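Diaminopimelate decarboxylase (Helicobacter pylori, PDB 2QGH) catalyses the PLP-dependent decarboxylation of meso-diaminopimelate to L-lysine, the last step of bacterial lysine biosynthesis. Local coordinates at residues 29-34 / 391-396. Sequence-based numbering, arbitrary orientation.
Sequences QTHKTP and KLLELA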
ATOM      1  N   GLN A  29     -20.806  -0.332 -20.755  1.00 29.12           N
ATOM      2  CA  GLN A  29     -22.172   0.140 -20.624  1.00 28.74           C
ATOM      3  C   GLN A  29     -22.775  -0.253 -19.280  1.00 28.47           C
ATOM      4  O   GLN A  29     -23.587   0.487 -18.722  1.00 28.75           O
ATOM      5  CB  GLN A  29     -23.039  -0.420 -21.762  1.00 28.89           C
ATOM      6  CG  GLN A  29     -24.479   0.078 -21.741  1.00 28.93           C
ATOM      7  CD  GLN A  29     -24.581   1.567 -22.003  1.00 28.85           C
ATOM      8  OE1 GLN A  29     -24.403   2.023 -23.131  1.00 29.25           O
ATOM      9  NE2 GLN A  29     -24.856   2.333 -20.956  1.00 32.72           N
ATOM     10  N   THR A  30     -22.378  -1.415 -18.765  1.00 27.92           N
ATOM     11  CA  THR A  30     -22.909  -1.909 -17.497  1.00 28.64           C
ATOM     12  C   THR A  30     -21.946  -1.826 -16.319  1.00 28.30           C
ATOM     13  O   THR A  30     -22.316  -2.169 -15.201  1.00 29.92           O
ATOM     14  CB  THR A  30     -23.415  -3.381 -17.623  1.00 29.70           C
ATOM     15  OG1 THR A  30     -22.358  -4.227 -18.100  1.00 29.84           O
ATOM     16  CG2 THR A  30     -24.590  -3.458 -18.593  1.00 28.49           C
ATOM     17  N   HIS A  31     -20.720  -1.368 -16.563  1.00 27.57           N
ATOM     18  CA  HIS A  31     -19.727  -1.241 -15.498  1.00 26.47           C
ATOM     19  C   HIS A  31     -18.887   0.026 -15.627  1.00 26.50           C
ATOM     20  O   HIS A  31     -18.387   0.361 -16.699  1.00 26.79           O
ATOM     21  CB  HIS A  31     -18.820  -2.475 -15.465  1.00 26.08           C
ATOM     22  CG  HIS A  31     -19.519  -3.720 -15.009  1.00 25.28           C
ATOM     23  ND1 HIS A  31     -19.636  -4.844 -15.801  1.00 26.64           N
ATOM     24  CD2 HIS A  31     -20.154  -4.010 -13.848  1.00 24.85           C
ATOM     25  CE1 HIS A  31     -20.314  -5.772 -15.148  1.00 25.02           C
ATOM     26  NE2 HIS A  31     -20.640  -5.291 -13.961  1.00 25.49           N
ATOM     27  N   LYS A  32     -18.745   0.733 -14.514  1.00 26.53           N
ATOM     28  CA  LYS A  32     -17.986   1.975 -14.472  1.00 26.16           C
ATOM     29  C   LYS A  32     -16.536   1.704 -14.098  1.00 24.35           C
ATOM     30  O   LYS A  32     -16.257   0.762 -13.361  1.00 23.11           O
ATOM     31  CB  LYS A  32     -18.632   2.918 -13.447  1.00 29.54           C
ATOM     32  CG  LYS A  32     -17.702   3.976 -12.842  1.00 32.86           C
ATOM     33  CD  LYS A  32     -17.259   5.012 -13.861  1.00 35.25           C
ATOM     34  CE  LYS A  32     -16.413   6.103 -13.217  1.00 34.16           C
ATOM     35  NZ  LYS A  32     -17.163   6.801 -12.133  1.00 38.15           N
ATOM     36  N   THR A  33     -15.623   2.528 -14.613  1.00 22.63           N
ATOM     37  CA  THR A  33     -14.194   2.394 -14.320  1.00 22.11           C
ATOM     38  C   THR A  33     -13.834   3.076 -12.986  1.00 21.35           C
ATOM     39  O   THR A  33     -14.597   3.894 -12.474  1.00 22.26           O
ATOM     40  CB  THR A  33     -13.324   3.041 -15.431  1.00 21.81           C
ATOM     41  OG1 THR A  33     -13.677   4.422 -15.572  1.00 22.29           O
ATOM     42  CG2 THR A  33     -13.515   2.326 -16.756  1.00 22.66           C
ATOM     43  N   PRO A  34     -12.671   2.738 -12.401  1.00 20.26           N
ATOM     44  CA  PRO A  34     -11.700   1.764 -12.916  1.00 19.22           C
ATOM     45  C   PRO A  34     -11.998   0.397 -12.309  1.00 18.37           C
ATOM     46  O   PRO A  34     -12.635   0.300 -11.260  1.00 19.35           O
ATOM     47  CB  PRO A  34     -10.369   2.325 -12.432  1.00 17.74           C
ATOM     48  CG  PRO A  34     -10.739   2.845 -11.051  1.00 18.84           C
ATOM     49  CD  PRO A  34     -12.088   3.526 -11.292  1.00 19.43           C
ATOM     50  N   LYS A 391     -12.142   0.234  -2.656  1.00 14.67           N
ATOM     51  CA  LYS A 391     -11.488  -0.814  -3.433  1.00 16.65           C
ATOM     52  C   LYS A 391     -12.300  -1.075  -4.687  1.00 14.66           C
ATOM     53  O   LYS A 391     -13.521  -1.076  -4.652  1.00 15.48           O
ATOM     54  CB  LYS A 391     -11.369  -2.106  -2.626  1.00 18.01           C
ATOM     55  CG  LYS A 391     -10.410  -1.993  -1.464  1.00 25.80           C
ATOM     56  CD  LYS A 391      -9.826  -3.337  -1.074  1.00 26.96           C
ATOM     57  CE  LYS A 391      -8.584  -3.135  -0.226  1.00 30.58           C
ATOM     58  NZ  LYS A 391      -7.835  -4.409   0.037  1.00 34.60           N
ATOM     59  N   LEU A 392     -11.611  -1.317  -5.791  1.00 14.10           N
ATOM     60  CA  LEU A 392     -12.252  -1.540  -7.078  1.00 13.48           C
ATOM     61  C   LEU A 392     -13.100  -2.803  -7.273  1.00 14.24           C
ATOM     62  O   LEU A 392     -13.031  -3.777  -6.507  1.00 14.67           O
ATOM     63  CB  LEU A 392     -11.183  -1.497  -8.173  1.00 11.70           C
ATOM     64  CG  LEU A 392     -10.215  -0.319  -8.089  1.00 12.59           C
ATOM     65  CD1 LEU A 392      -9.197  -0.392  -9.229  1.00 10.04           C
ATOM     66  CD2 LEU A 392     -11.009   0.979  -8.133  1.00 10.83           C
ATOM     67  N   LEU A 393     -13.897  -2.747  -8.335  1.00 14.79           N
ATOM     68  CA  LEU A 393     -14.769  -3.822  -8.790  1.00 14.67           C
ATOM     69  C   LEU A 393     -13.862  -4.785  -9.559  1.00 16.60           C
ATOM     70  O   LEU A 393     -13.015  -4.359 -10.343  1.00 17.08           O
ATOM     71  CB  LEU A 393     -15.821  -3.244  -9.748  1.00 13.21           C
ATOM     72  CG  LEU A 393     -16.549  -4.163 -10.740  1.00 12.59           C
ATOM     73  CD1 LEU A 393     -17.694  -4.875 -10.041  1.00 12.39           C
ATOM     74  CD2 LEU A 393     -17.087  -3.336 -11.917  1.00 11.04           C
ATOM     75  N   GLU A 394     -14.029  -6.077  -9.337  1.00 16.61           N
ATOM     76  CA  GLU A 394     -13.215  -7.048 -10.041  1.00 18.72           C
ATOM     77  C   GLU A 394     -14.122  -7.941 -10.871  1.00 19.09           C
ATOM     78  O   GLU A 394     -15.050  -8.546 -10.347  1.00 16.80           O
ATOM     79  CB  GLU A 394     -12.382  -7.875  -9.051  1.00 18.81           C
ATOM     80  CG  GLU A 394     -11.159  -7.135  -8.529  1.00 22.04           C
ATOM     81  CD  GLU A 394     -10.233  -8.016  -7.697  1.00 24.59           C
ATOM     82  OE1 GLU A 394     -10.618  -8.422  -6.581  1.00 28.82           O
ATOM     83  OE2 GLU A 394      -9.114  -8.307  -8.162  1.00 23.49           O
ATOM     84  N   LEU A 395     -13.844  -8.000 -12.173  1.00 21.06           N
ATOM     85  CA  LEU A 395     -14.632  -8.794 -13.111  1.00 23.69           C
ATOM     86  C   LEU A 395     -13.832  -9.935 -13.719  1.00 24.44           C
ATOM     87  O   LEU A 395     -12.620  -9.828 -13.900  1.00 23.41           O
ATOM     88  CB  LEU A 395     -15.146  -7.899 -14.243  1.00 24.31           C
ATOM     89  CG  LEU A 395     -16.124  -6.796 -13.843  1.00 24.42           C
ATOM     90  CD1 LEU A 395     -16.308  -5.812 -14.993  1.00 25.25           C
ATOM     91  CD2 LEU A 395     -17.443  -7.434 -13.444  1.00 25.39           C
ATOM     92  N   ALA A 396     -14.519 -11.021 -14.052  1.00 25.79           N
ATOM     93  CA  ALA A 396     -13.856 -12.169 -14.657  1.00 29.76           C
ATOM     94  C   ALA A 396     -14.517 -12.546 -15.973  1.00 31.84           C
ATOM     95  O   ALA A 396     -15.713 -12.337 -16.165  1.00 32.77           O
ATOM     96  CB  ALA A 396     -13.878 -13.364 -13.703  1.00 28.56           C
TER
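The imidazole of H31 is met by two leucines, L393 and L395, while P34, three residues further along the same loop, packs on L392. L395 and H31 reach for each other from opposite directions. Methyl CD1 of L395 lies over one face of the imidazole, 3.9 Å from the ring centroid and 27° off the ring normal, a CH-pi contact displaced toward the rim on the ND1 side. The second methyl of L395, CD2, reaches the far end of the ring at 3.7 Å from H31 CE1, so the forked end of the leucine spans the imidazole. L393 instead crosses H31 at about a right angle, and its CD2 comes obliquely to within 3.7 Å of H31 CD2. With CG of L393 anti to the backbone N (chi1 159°), this methyl is carried out to the histidine.

At the other end, a cis peptide bond precedes P34, whose ring crosses L392 nearly perpendicularly. P34 CG sits 3.5 Å from L392 CD2, tight for two carbons, and the same methyl lies 3.6 Å from the carbonyl O of P34. No hydrogen bond links the two segments; the carbonyl of P34 is taken by R408, and that of L392 by R406.

H31 is where the chain leaves helix 24-30, and the loop then runs into strand 35-39, which pairs in parallel with strand 393-397; L393 and L395 both exchange backbone hydrogen bonds with Y36. The contact thus packs the link between the N-terminal helix and its strand against strand 393-397 and the residue leading into it, L392, in the mixed-sheet domain that accompanies the PLP-binding barrel. L395 also touches V404 of strand 402-406, antiparallel to its own, while P34 and L392 rest on T293 and L291 of strand 289-299.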